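Local coordinates for protein transcriptional regulator, TetR family (Thermus thermophilus, PDB 3VPR) that probably binds cis-regulatory DNA as a TetR-family transcriptional repressor, through an N-terminal helix-turn-helix domain carried by an all-alpha body, at residues 6-11 with 41-46; 24-29 with 35-40; 50-55 with 105-110; 89-94 with 167-172. All coordinates share one frame; numbering follows the deposited sequence.

Contact 1: residues 6-11 with 41-46; sequences DRILEE and YHHFGS
The imidazole of H43 is fixed through ND1, which is hydrogen-bonded to the carbonyl O of A39 one turn earlier in its helix, while I8 crosses from the other segment to lie over one ring face. I8 CD1 stands 4.2 Å above that plane, displaced toward the rim. The backbone of H43 also has a partner near the start of helix 4-19: its O accepts from R5 NH1. Across the contact itself no hydrogen bond forms; the packing is apolar and centres on F44. With CG anti to its own carbonyl carbon (chi1 -66°), the phenyl group reaches between two consecutive residues, I8 on its CE2 side and L9 on its CE1 side. I8 CG2 comes to 3.5 Å from F44 CE2; L9 CD2 packs more tightly, 3.3 Å from F44 CZ, approaching the ring obliquely. Helix 37-44 is the second helix of the predicted helix-turn-helix, the one that usually enters the DNA groove in TetR proteins, and these side chains hold its C-terminal part against helix 4-19. R5 adds a cation-pi interaction with F44, and I50 and E53 of helix 47-70 pack on the same ring. Trimming F44 to an alanine would probably leave a gap between I8 and L9 and deprive R5 of its aromatic partner. I8 also packs on L33 of helix 26-33.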
loop_
_atom_site.group_PDB
_atom_site.type_symbol
_atom_site.label_atom_id
_atom_site.label_comp_id
_atom_site.label_asym_id
_atom_site.label_seq_id
_atom_site.Cartn_x
_atom_site.Cartn_y
_atom_site.Cartn_z
ATOM N N ASP A 6 25.002 -14.501 4.941
ATOM C CA ASP A 6 23.667 -14.649 4.348
ATOM C C ASP A 6 22.593 -15.083 5.357
ATOM O O ASP A 6 21.457 -14.605 5.302
ATOM C CB ASP A 6 23.671 -15.689 3.222
ATOM C CG ASP A 6 24.659 -15.376 2.140
ATOM O OD1 ASP A 6 24.667 -14.227 1.646
ATOM O OD2 ASP A 6 25.423 -16.288 1.776
ATOM N N ARG A 7 22.949 -16.010 6.245
ATOM C CA ARG A 7 22.018 -16.519 7.250
ATOM C C ARG A 7 21.610 -15.381 8.173
ATOM O O ARG A 7 20.463 -15.280 8.598
ATOM C CB ARG A 7 22.664 -17.654 8.066
ATOM N N ILE A 8 22.562 -14.518 8.482
ATOM C CA ILE A 8 22.258 -13.392 9.334
ATOM C C ILE A 8 21.204 -12.509 8.666
ATOM O O ILE A 8 20.266 -12.061 9.336
ATOM C CB ILE A 8 23.522 -12.557 9.630
ATOM C CG1 ILE A 8 24.530 -13.410 10.411
ATOM C CG2 ILE A 8 23.147 -11.293 10.406
ATOM C CD1 ILE A 8 25.856 -12.706 10.744
ATOM N N LEU A 9 21.317 -12.284 7.353
ATOM C CA LEU A 9 20.351 -11.399 6.683
ATOM C C LEU A 9 18.963 -12.006 6.538
ATOM O O LEU A 9 17.971 -11.326 6.779
ATOM C CB LEU A 9 20.866 -10.948 5.316
ATOM C CG LEU A 9 22.124 -10.076 5.385
ATOM C CD1 LEU A 9 22.543 -9.656 3.983
ATOM C CD2 LEU A 9 21.848 -8.844 6.251
ATOM N N GLU A 10 18.892 -13.278 6.151
ATOM C CA GLU A 10 17.602 -13.942 6.010
ATOM C C GLU A 10 16.911 -14.106 7.369
ATOM O O GLU A 10 15.713 -13.894 7.490
ATOM C CB GLU A 10 17.772 -15.317 5.354
ATOM C CG GLU A 10 16.487 -16.152 5.365
ATOM C CD GLU A 10 16.470 -17.243 4.308
ATOM O OE1 GLU A 10 17.502 -17.919 4.136
ATOM O OE2 GLU A 10 15.418 -17.431 3.657
ATOM N N GLU A 11 17.682 -14.473 8.381
ATOM C CA GLU A 11 17.145 -14.661 9.724
ATOM C C GLU A 11 16.713 -13.351 10.346
ATOM O O GLU A 11 15.720 -13.303 11.068
ATOM C CB GLU A 11 18.175 -15.333 10.637
ATOM C CG GLU A 11 18.454 -16.795 10.287
ATOM C CD GLU A 11 17.215 -17.668 10.402
ATOM O OE1 GLU A 11 16.665 -17.773 11.521
ATOM O OE2 GLU A 11 16.788 -18.244 9.373
ATOM N N TYR A 41 28.264 -7.101 14.610
ATOM C CA TYR A 41 28.865 -5.825 14.270
ATOM C C TYR A 41 30.018 -5.989 13.278
ATOM O O TYR A 41 30.208 -5.149 12.394
ATOM C CB TYR A 41 29.352 -5.122 15.538
ATOM C CG TYR A 41 28.222 -4.536 16.373
ATOM C CD1 TYR A 41 27.275 -3.685 15.802
ATOM C CD2 TYR A 41 28.116 -4.813 17.728
ATOM C CE1 TYR A 41 26.253 -3.125 16.568
ATOM C CE2 TYR A 41 27.103 -4.257 18.499
ATOM C CZ TYR A 41 26.175 -3.417 17.918
ATOM O OH TYR A 41 25.163 -2.882 18.685
ATOM N N HIS A 42 30.775 -7.075 13.418
ATOM C CA HIS A 42 31.912 -7.344 12.536
ATOM C C HIS A 42 31.482 -7.530 11.084
ATOM O O HIS A 42 32.191 -7.106 10.167
ATOM C CB HIS A 42 32.664 -8.601 12.981
ATOM C CG HIS A 42 33.445 -8.439 14.247
ATOM N ND1 HIS A 42 34.055 -9.503 14.877
ATOM C CD2 HIS A 42 33.701 -7.350 15.014
ATOM C CE1 HIS A 42 34.652 -9.079 15.980
ATOM N NE2 HIS A 42 34.453 -7.775 16.086
ATOM N N HIS A 43 30.328 -8.168 10.884
ATOM C CA HIS A 43 29.823 -8.437 9.543
ATOM C C HIS A 43 29.030 -7.304 8.927
ATOM O O HIS A 43 28.978 -7.184 7.709
ATOM C CB HIS A 43 28.928 -9.678 9.537
ATOM C CG HIS A 43 29.666 -10.963 9.725
ATOM N ND1 HIS A 43 29.991 -11.461 10.968
ATOM C CD2 HIS A 43 30.148 -11.852 8.823
ATOM C CE1 HIS A 43 30.638 -12.604 10.824
ATOM N NE2 HIS A 43 30.747 -12.864 9.532
ATOM N N PHE A 44 28.434 -6.463 9.768
ATOM C CA PHE A 44 27.589 -5.379 9.288
ATOM C C PHE A 44 27.839 -3.981 9.853
ATOM O O PHE A 44 27.343 -3.010 9.310
ATOM C CB PHE A 44 26.131 -5.770 9.525
ATOM C CG PHE A 44 25.693 -6.944 8.706
ATOM C CD1 PHE A 44 25.384 -6.788 7.360
ATOM C CD2 PHE A 44 25.650 -8.215 9.263
ATOM C CE1 PHE A 44 25.040 -7.888 6.578
ATOM C CE2 PHE A 44 25.308 -9.325 8.491
ATOM C CZ PHE A 44 25.004 -9.164 7.149
ATOM N N GLY A 45 28.582 -3.885 10.948
ATOM C CA GLY A 45 28.870 -2.584 11.519
ATOM C C GLY A 45 27.734 -1.958 12.308
ATOM O O GLY A 45 27.983 -1.273 13.289
ATOM N N SER A 46 26.492 -2.178 11.891
ATOM C CA SER A 46 25.353 -1.608 12.603
ATOM C C SER A 46 24.073 -2.314 12.223
ATOM O O SER A 46 24.006 -3.026 11.215
ATOM C CB SER A 46 25.196 -0.121 12.270
ATOM O OG SER A 46 24.892 0.048 10.890
#

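Contact 2: residues 24-29 with 35-40; sequences TSVQDL and LSKAAL
Q27 has CG anti to the backbone N (chi1 -173°) and then bends at chi2 (60°), while K37 bends at chi3 (-63°); the two bends bring the amide of Q27 obliquely across the aliphatic chain of K37. The modelled approach of OE1 to that chain is too close to be trusted. A water joins the polar ends, though its 2.5 Å donation to Q27 OE1 is short and shares the doubt over that oxygen; K37 NZ gives the water a weak hydrogen bond at 3.4 Å. A lysine in place of Q27 would probably cost the water its carbonyl acceptor and set a second positive charge near K37. The segments hold the first turns of both helices of the predicted helix-turn-helix, which meet beneath this bridge. L40 CD1 is the inner link, 3.7 Å from both L29 CB and V26 O, and V26 CG1 lies alongside K37 CB at 4.2 Å. The first helix is started by a capping box: D28 N gives to S25 OG at 2.8 Å, and S25 N gives a nearly straight bond to D28 OD2 at 2.9 Å, from above the carboxylate plane. K19 of helix 4-19 forms a salt bridge with that OD2.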
loop_
_atom_site.group_PDB
_atom_site.type_symbol
_atom_site.label_atom_id
_atom_site.label_comp_id
_atom_site.label_asym_id
_atom_site.label_seq_id
_atom_site.Cartn_x
_atom_site.Cartn_y
_atom_site.Cartn_z
ATOM N N THR A 24 13.216 -4.803 17.607
ATOM C CA THR A 24 14.226 -5.858 17.628
ATOM C C THR A 24 15.606 -5.259 17.879
ATOM O O THR A 24 16.081 -4.429 17.108
ATOM C CB THR A 24 14.237 -6.648 16.305
ATOM O OG1 THR A 24 12.940 -7.208 16.086
ATOM C CG2 THR A 24 15.256 -7.778 16.360
ATOM N N SER A 25 16.245 -5.686 18.964
ATOM C CA SER A 25 17.563 -5.173 19.321
ATOM C C SER A 25 18.676 -5.994 18.699
ATOM O O SER A 25 18.460 -7.121 18.260
ATOM C CB SER A 25 17.740 -5.192 20.839
ATOM O OG SER A 25 17.983 -6.515 21.300
ATOM N N VAL A 26 19.872 -5.425 18.660
ATOM C CA VAL A 26 21.025 -6.138 18.129
ATOM C C VAL A 26 21.200 -7.362 19.034
ATOM O O VAL A 26 21.568 -8.443 18.577
ATOM C CB VAL A 26 22.298 -5.248 18.172
ATOM C CG1 VAL A 26 23.557 -6.097 17.996
ATOM C CG2 VAL A 26 22.223 -4.201 17.058
ATOM N N GLN A 27 20.903 -7.178 20.316
ATOM C CA GLN A 27 21.000 -8.252 21.301
ATOM C C GLN A 27 20.068 -9.391 20.906
ATOM O O GLN A 27 20.454 -10.558 20.955
ATOM C CB GLN A 27 20.612 -7.741 22.693
ATOM C CG GLN A 27 20.844 -8.744 23.799
ATOM C CD GLN A 27 22.298 -9.145 23.908
ATOM O OE1 GLN A 27 23.164 -8.309 24.157
ATOM N NE2 GLN A 27 22.577 -10.430 23.719
ATOM N N ASP A 28 18.843 -9.038 20.519
ATOM C CA ASP A 28 17.846 -10.018 20.094
ATOM C C ASP A 28 18.325 -10.852 18.910
ATOM O O ASP A 28 18.185 -12.078 18.912
ATOM C CB ASP A 28 16.535 -9.328 19.700
ATOM C CG ASP A 28 15.807 -8.740 20.887
ATOM O OD1 ASP A 28 15.938 -9.293 22.005
ATOM O OD2 ASP A 28 15.084 -7.737 20.702
ATOM N N LEU A 29 18.877 -10.187 17.893
ATOM C CA LEU A 29 19.371 -10.878 16.707
ATOM C C LEU A 29 20.526 -11.805 17.046
ATOM O O LEU A 29 20.589 -12.936 16.565
ATOM C CB LEU A 29 19.853 -9.873 15.648
ATOM C CG LEU A 29 18.853 -9.016 14.865
ATOM C CD1 LEU A 29 19.609 -7.943 14.080
ATOM C CD2 LEU A 29 18.038 -9.896 13.921
ATOM N N LEU A 35 24.959 -15.997 17.853
ATOM C CA LEU A 35 26.229 -15.316 17.686
ATOM C C LEU A 35 26.337 -14.214 18.714
ATOM O O LEU A 35 25.334 -13.772 19.273
ATOM C CB LEU A 35 26.314 -14.721 16.277
ATOM C CG LEU A 35 26.165 -15.738 15.137
ATOM C CD1 LEU A 35 25.928 -15.026 13.804
ATOM C CD2 LEU A 35 27.411 -16.614 15.083
ATOM N N SER A 36 27.559 -13.780 18.982
ATOM C CA SER A 36 27.762 -12.682 19.918
ATOM C C SER A 36 27.441 -11.398 19.143
ATOM O O SER A 36 27.442 -11.389 17.902
ATOM C CB SER A 36 29.213 -12.650 20.394
ATOM O OG SER A 36 30.109 -12.647 19.294
ATOM N N LYS A 37 27.150 -10.330 19.875
ATOM C CA LYS A 37 26.848 -9.047 19.261
ATOM C C LYS A 37 28.068 -8.598 18.462
ATOM O O LYS A 37 27.942 -7.902 17.455
ATOM C CB LYS A 37 26.534 -8.009 20.335
ATOM C CG LYS A 37 25.305 -8.316 21.168
ATOM C CD LYS A 37 25.210 -7.351 22.343
ATOM C CE LYS A 37 26.404 -7.515 23.287
ATOM N NZ LYS A 37 26.466 -6.445 24.328
ATOM N N ALA A 38 29.248 -9.008 18.919
ATOM C CA ALA A 38 30.494 -8.646 18.257
ATOM C C ALA A 38 30.533 -9.218 16.848
ATOM O O ALA A 38 30.951 -8.545 15.902
ATOM C CB ALA A 38 31.699 -9.156 19.069
ATOM N N ALA A 39 30.098 -10.467 16.716
ATOM C CA ALA A 39 30.083 -11.131 15.421
ATOM C C ALA A 39 29.166 -10.391 14.445
ATOM O O ALA A 39 29.478 -10.272 13.251
ATOM C CB ALA A 39 29.628 -12.578 15.584
ATOM N N LEU A 40 28.035 -9.900 14.956
ATOM C CA LEU A 40 27.077 -9.164 14.133
ATOM C C LEU A 40 27.667 -7.835 13.679
ATOM O O LEU A 40 27.583 -7.485 12.503
ATOM C CB LEU A 40 25.778 -8.904 14.902
ATOM C CG LEU A 40 24.833 -10.096 15.035
ATOM C CD1 LEU A 40 23.522 -9.656 15.707
ATOM C CD2 LEU A 40 24.552 -10.646 13.652
HETATM O O HOH W 1 23.219 -6.190 25.409
#

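Contact 3: residues 50-55 with 105-110; sequences ILYEIS and KSLSPE
L107 pushes its CD2 methyl against the flank of helix 47-70, between L51 and Y52, where the long helix that links the DNA-binding and C-terminal domains of a TetR protein meets the turn leading into helix 109-135. With L107 CG anti to its carbonyl carbon (chi1 -66°) and CD1 continuing the chain anti to CA, CD2 is left as the side branch that meets helix 47-70. L107 CD2 then lies 3.6 Å from Y52 CA and 3.7 Å from Y52 CB, so that it presses on backbone and side-chain root alike, and it also meets the tyrosine ring at the edge, near the ring plane. Y52 itself has CG anti to the backbone N (chi1 168°), and its side chain packs on N111, K114 and T115 of helix 109-135.

L51 also has CG anti to the backbone N. Its CG is 3.8 Å from L107 CD2, the two side chains crossing at a slant, and its CD2 goes on to S106 CB at 3.8 Å. S106 thus offers carbon to the contact, while its OG is hydrogen-bonded to E22. The backbone of the turn has a partner too: S108 N is hydrogen-bonded to E48 OE2, one helical turn before Y52. Within helix 47-70, S55 folds back on its own backbone, and L51 O accepts from S55 OG at 2.9 Å and from S55 N at 3.0 Å, the two donors arriving from opposite faces of the carbonyl plane.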
loop_
_atom_site.group_PDB
_atom_site.type_symbol
_atom_site.label_atom_id
_atom_site.label_comp_id
_atom_site.label_asym_id
_atom_site.label_seq_id
_atom_site.Cartn_x
_atom_site.Cartn_y
_atom_site.Cartn_z
ATOM N N ILE A 50 22.171 -3.665 8.415
ATOM C CA ILE A 50 21.500 -4.958 8.191
ATOM C C ILE A 50 20.171 -4.690 7.486
ATOM O O ILE A 50 19.831 -5.350 6.494
ATOM C CB ILE A 50 21.236 -5.713 9.533
ATOM C CG1 ILE A 50 22.572 -6.077 10.189
ATOM C CG2 ILE A 50 20.404 -6.982 9.282
ATOM C CD1 ILE A 50 22.443 -6.880 11.484
ATOM N N LEU A 51 19.432 -3.709 7.996
ATOM C CA LEU A 51 18.164 -3.309 7.401
ATOM C C LEU A 51 18.420 -2.811 5.978
ATOM O O LEU A 51 17.654 -3.071 5.059
ATOM C CB LEU A 51 17.529 -2.173 8.214
ATOM C CG LEU A 51 16.356 -1.485 7.505
ATOM C CD1 LEU A 51 15.261 -2.511 7.248
ATOM C CD2 LEU A 51 15.821 -0.334 8.342
ATOM N N TYR A 52 19.505 -2.070 5.812
ATOM C CA TYR A 52 19.862 -1.539 4.504
ATOM C C TYR A 52 20.136 -2.670 3.499
ATOM O O TYR A 52 19.601 -2.657 2.396
ATOM C CB TYR A 52 21.087 -0.621 4.641
ATOM C CG TYR A 52 21.718 -0.237 3.333
ATOM C CD1 TYR A 52 21.004 0.487 2.371
ATOM C CD2 TYR A 52 23.022 -0.620 3.041
ATOM C CE1 TYR A 52 21.574 0.808 1.154
ATOM C CE2 TYR A 52 23.604 -0.304 1.830
ATOM C CZ TYR A 52 22.881 0.407 0.887
ATOM O OH TYR A 52 23.463 0.696 -0.325
ATOM N N GLU A 53 20.949 -3.650 3.887
ATOM C CA GLU A 53 21.273 -4.763 2.992
ATOM C C GLU A 53 20.068 -5.656 2.685
ATOM O O GLU A 53 19.934 -6.169 1.575
ATOM C CB GLU A 53 22.449 -5.570 3.553
ATOM C CG GLU A 53 23.772 -4.884 3.240
ATOM C CD GLU A 53 24.982 -5.618 3.749
ATOM O OE1 GLU A 53 25.104 -6.836 3.494
ATOM O OE2 GLU A 53 25.826 -4.962 4.394
ATOM N N ILE A 54 19.179 -5.822 3.657
ATOM C CA ILE A 54 17.973 -6.588 3.413
ATOM C C ILE A 54 17.150 -5.846 2.340
ATOM O O ILE A 54 16.651 -6.450 1.390
ATOM C CB ILE A 54 17.143 -6.728 4.702
ATOM C CG1 ILE A 54 17.788 -7.782 5.611
ATOM C CG2 ILE A 54 15.696 -7.087 4.366
ATOM C CD1 ILE A 54 17.145 -7.906 6.977
ATOM N N SER A 55 17.020 -4.532 2.490
ATOM C CA SER A 55 16.259 -3.729 1.527
ATOM C C SER A 55 16.880 -3.821 0.135
ATOM O O SER A 55 16.185 -4.053 -0.850
ATOM C CB SER A 55 16.215 -2.272 1.982
ATOM O OG SER A 55 15.549 -2.171 3.228
ATOM N N LYS A 105 11.835 4.718 6.977
ATOM C CA LYS A 105 12.207 5.870 7.796
ATOM C C LYS A 105 13.434 5.639 8.673
ATOM O O LYS A 105 14.053 6.594 9.155
ATOM C CB LYS A 105 11.030 6.290 8.682
ATOM C CG LYS A 105 10.467 5.169 9.546
ATOM C CD LYS A 105 9.492 5.701 10.587
ATOM C CE LYS A 105 8.731 4.568 11.255
ATOM N NZ LYS A 105 7.921 3.781 10.272
ATOM N N SER A 106 13.794 4.375 8.871
ATOM C CA SER A 106 14.927 4.043 9.722
ATOM C C SER A 106 16.296 4.103 9.056
ATOM O O SER A 106 17.310 4.183 9.746
ATOM C CB SER A 106 14.718 2.653 10.343
ATOM O OG SER A 106 13.602 2.646 11.219
ATOM N N LEU A 107 16.343 4.056 7.730
ATOM C CA LEU A 107 17.630 4.110 7.041
ATOM C C LEU A 107 18.292 5.477 7.141
ATOM O O LEU A 107 17.618 6.487 7.357
ATOM C CB LEU A 107 17.458 3.772 5.563
ATOM C CG LEU A 107 17.017 2.351 5.215
ATOM C CD1 LEU A 107 16.782 2.270 3.723
ATOM C CD2 LEU A 107 18.075 1.347 5.654
ATOM N N SER A 108 19.615 5.508 6.986
ATOM C CA SER A 108 20.340 6.768 7.004
ATOM C C SER A 108 20.019 7.380 5.641
ATOM O O SER A 108 19.696 6.654 4.704
ATOM C CB SER A 108 21.845 6.531 7.142
ATOM O OG SER A 108 22.329 5.684 6.111
ATOM N N PRO A 109 20.091 8.716 5.516
ATOM C CA PRO A 109 19.789 9.378 4.239
ATOM C C PRO A 109 20.461 8.763 3.010
ATOM O O PRO A 109 19.800 8.481 2.012
ATOM C CB PRO A 109 20.224 10.823 4.486
ATOM C CG PRO A 109 19.931 11.008 5.935
ATOM C CD PRO A 109 20.445 9.707 6.549
ATOM N N GLU A 110 21.765 8.537 3.065
ATOM C CA GLU A 110 22.420 7.971 1.893
ATOM C C GLU A 110 21.954 6.551 1.579
ATOM O O GLU A 110 21.884 6.169 0.407
ATOM C CB GLU A 110 23.948 8.013 2.029
ATOM C CG GLU A 110 24.672 7.358 0.846
ATOM C CD GLU A 110 26.096 7.864 0.649
ATOM O OE1 GLU A 110 26.869 7.911 1.635
ATOM O OE2 GLU A 110 26.446 8.202 -0.505
#

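Contact 4: residues 89-94 with 167-172; sequences YFEENY and PMRAEE
E91 joins the end of helix 75-92 to the start of helix 170-183 in the C-terminal domain, and its partner there is A170. The close part of the contact is small. E91 CB lies 3.8 Å from A170 CB, and the same methyl is 3.5 Å from E91 OE1, so that the glutamate runs alongside the alanine from root to carboxylate. CG anti to the backbone N (chi1 169°) and an extended chain beyond it carry the carboxylate that far. F162 packs on both residues, and M158 of helix 144-161 adds to the cover of A170.

Around this patch the contact thins out. M168, a poorly ordered selenomethionine, turns the end of its side chain away, and the exposed R169 starts away from helix 75-92; its NE makes a long salt bridge of 3.6 Å with E171 OE1, an oxygen that R88 of helix 75-92 also holds. Behind E91, the helix end is closed locally: N93 ND2 donates to Y89 O at 3.0 Å while sitting over the centre of the Y89 ring, and N93 N reaches the same oxygen from the opposite face of its plane.

The polar link across the contact is a mild one. A170 N gives E91 OE1 only a weak bond of 3.3 Å, but a water donates to that oxygen at 2.6 Å and accepts from E171 N at 2.9 Å. One carboxylate oxygen therefore serves two amides of the first turn, one directly and one through water, and the positive end of helix 170-183 would probably favour the charged form of E91.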
loop_
_atom_site.group_PDB
_atom_site.type_symbol
_atom_site.label_atom_id
_atom_site.label_comp_id
_atom_site.label_asym_id
_atom_site.label_seq_id
_atom_site.Cartn_x
_atom_site.Cartn_y
_atom_site.Cartn_z
ATOM N N TYR A 89 8.703 -12.819 -7.318
ATOM C CA TYR A 89 9.848 -12.459 -6.499
ATOM C C TYR A 89 9.369 -12.026 -5.114
ATOM O O TYR A 89 9.935 -12.414 -4.099
ATOM C CB TYR A 89 10.627 -11.316 -7.139
ATOM C CG TYR A 89 11.922 -11.037 -6.429
ATOM C CD1 TYR A 89 13.048 -11.814 -6.677
ATOM C CD2 TYR A 89 12.018 -10.017 -5.488
ATOM C CE1 TYR A 89 14.240 -11.591 -6.008
ATOM C CE2 TYR A 89 13.210 -9.779 -4.810
ATOM C CZ TYR A 89 14.318 -10.573 -5.074
ATOM O OH TYR A 89 15.505 -10.358 -4.405
ATOM N N PHE A 90 8.325 -11.207 -5.078
ATOM C CA PHE A 90 7.783 -10.733 -3.811
ATOM C C PHE A 90 7.442 -11.902 -2.885
ATOM O O PHE A 90 7.823 -11.910 -1.715
ATOM C CB PHE A 90 6.531 -9.889 -4.064
ATOM C CG PHE A 90 5.550 -9.907 -2.927
ATOM C CD1 PHE A 90 5.844 -9.263 -1.728
ATOM C CD2 PHE A 90 4.327 -10.583 -3.051
ATOM C CE1 PHE A 90 4.932 -9.283 -0.654
ATOM C CE2 PHE A 90 3.406 -10.613 -1.985
ATOM C CZ PHE A 90 3.710 -9.962 -0.785
ATOM N N GLU A 91 6.740 -12.895 -3.422
ATOM C CA GLU A 91 6.333 -14.051 -2.642
ATOM C C GLU A 91 7.466 -14.970 -2.184
ATOM O O GLU A 91 7.390 -15.546 -1.103
ATOM C CB GLU A 91 5.303 -14.874 -3.422
ATOM C CG GLU A 91 5.009 -16.237 -2.792
ATOM C CD GLU A 91 3.746 -16.879 -3.338
ATOM O OE1 GLU A 91 3.581 -16.919 -4.579
ATOM O OE2 GLU A 91 2.924 -17.352 -2.522
ATOM N N GLU A 92 8.502 -15.124 -3.001
ATOM C CA GLU A 92 9.618 -15.995 -2.639
ATOM C C GLU A 92 10.512 -15.333 -1.589
ATOM O O GLU A 92 11.202 -16.012 -0.830
ATOM C CB GLU A 92 10.464 -16.318 -3.872
ATOM C CG GLU A 92 9.690 -16.892 -5.041
ATOM C CD GLU A 92 10.558 -17.044 -6.274
ATOM O OE1 GLU A 92 11.221 -16.055 -6.652
ATOM O OE2 GLU A 92 10.576 -18.144 -6.866
ATOM N N ASN A 93 10.493 -14.006 -1.547
ATOM C CA ASN A 93 11.323 -13.255 -0.610
ATOM C C ASN A 93 10.443 -12.389 0.295
ATOM O O ASN A 93 10.807 -11.269 0.661
ATOM C CB ASN A 93 12.292 -12.384 -1.417
ATOM C CG ASN A 93 13.146 -13.206 -2.370
ATOM O OD1 ASN A 93 14.102 -13.850 -1.952
ATOM N ND2 ASN A 93 12.788 -13.207 -3.650
ATOM N N TYR A 94 9.281 -12.928 0.646
ATOM C CA TYR A 94 8.301 -12.234 1.474
ATOM C C TYR A 94 8.864 -11.488 2.688
ATOM O O TYR A 94 8.635 -10.288 2.849
ATOM C CB TYR A 94 7.229 -13.228 1.928
ATOM C CG TYR A 94 6.124 -12.604 2.741
ATOM C CD1 TYR A 94 5.108 -11.884 2.125
ATOM C CD2 TYR A 94 6.094 -12.733 4.128
ATOM C CE1 TYR A 94 4.088 -11.312 2.864
ATOM C CE2 TYR A 94 5.075 -12.162 4.882
ATOM C CZ TYR A 94 4.076 -11.453 4.239
ATOM O OH TYR A 94 3.064 -10.874 4.969
ATOM N N PRO A 167 -3.249 -20.677 -0.058
ATOM C CA PRO A 167 -2.794 -21.403 -1.250
ATOM C C PRO A 167 -2.643 -20.521 -2.494
ATOM O O PRO A 167 -1.842 -20.825 -3.378
ATOM C CB PRO A 167 -3.870 -22.468 -1.427
ATOM C CG PRO A 167 -5.098 -21.727 -1.046
ATOM C CD PRO A 167 -4.670 -20.969 0.209
HETATM N N MSE A 168 -3.412 -19.436 -2.557
HETATM C CA MSE A 168 -3.361 -18.517 -3.694
HETATM C C MSE A 168 -1.936 -18.176 -4.114
HETATM O O MSE A 168 -1.081 -17.883 -3.277
HETATM C CB MSE A 168 -4.123 -17.227 -3.373
HETATM C CG MSE A 168 -5.636 -17.373 -3.452
HETATM SE SE MSE A 168 -6.391 -18.546 -2.108
HETATM C CE MSE A 168 -7.758 -17.361 -1.420
ATOM N N ARG A 169 -1.693 -18.214 -5.420
ATOM C CA ARG A 169 -0.375 -17.924 -5.967
ATOM C C ARG A 169 -0.268 -16.450 -6.351
ATOM O O ARG A 169 -1.039 -15.958 -7.173
ATOM C CB ARG A 169 -0.124 -18.808 -7.191
ATOM C CG ARG A 169 1.327 -18.869 -7.640
ATOM C CD ARG A 169 1.466 -19.714 -8.901
ATOM N NE ARG A 169 2.860 -19.967 -9.255
ATOM C CZ ARG A 169 3.687 -20.721 -8.539
ATOM N NH1 ARG A 169 3.264 -21.303 -7.424
ATOM N NH2 ARG A 169 4.940 -20.892 -8.937
ATOM N N ALA A 170 0.688 -15.750 -5.745
ATOM C CA ALA A 170 0.892 -14.329 -6.010
ATOM C C ALA A 170 0.997 -14.037 -7.502
ATOM O O ALA A 170 0.486 -13.030 -7.991
ATOM C CB ALA A 170 2.134 -13.846 -5.304
ATOM N N GLU A 171 1.659 -14.925 -8.225
ATOM C CA GLU A 171 1.826 -14.756 -9.655
ATOM C C GLU A 171 0.514 -14.933 -10.432
ATOM O O GLU A 171 0.308 -14.286 -11.463
ATOM C CB GLU A 171 2.892 -15.735 -10.141
ATOM C CG GLU A 171 2.931 -15.965 -11.633
ATOM C CD GLU A 171 4.216 -16.642 -12.052
ATOM O OE1 GLU A 171 4.640 -17.587 -11.351
ATOM O OE2 GLU A 171 4.800 -16.230 -13.079
ATOM N N GLU A 172 -0.369 -15.809 -9.954
ATOM C CA GLU A 172 -1.645 -16.018 -10.639
ATOM C C GLU A 172 -2.514 -14.790 -10.420
ATOM O O GLU A 172 -3.206 -14.336 -11.324
ATOM C CB GLU A 172 -2.341 -17.282 -10.125
ATOM C CG GLU A 172 -1.701 -18.578 -10.635
ATOM C CD GLU A 172 -1.829 -18.750 -12.148
ATOM O OE1 GLU A 172 -2.952 -19.021 -12.624
ATOM O OE2 GLU A 172 -0.809 -18.612 -12.864
HETATM O O HOH W 2 3.949 -16.376 -7.093
#

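Contacts 1 and 2 share helix 37-44 and lie with centres 9 Å apart, contact 2 nested inside the loop that contact 1 closes; I8 and L40 join them into one core of the DNA-binding domain. Contact 3 follows along the chain, its centre 13 Å from that of contact 1, and touches it where I50 of helix 47-70 meets L9 and F44. That helix is thus packed against the DNA-binding core and, in contact 3, against the C-terminal domain. Contact 4 lies across the chain's centre from contact 3, their segments alternating along the chain, and touches none of the others. As in other TetR proteins, helix 47-70 could relay movement between the domains.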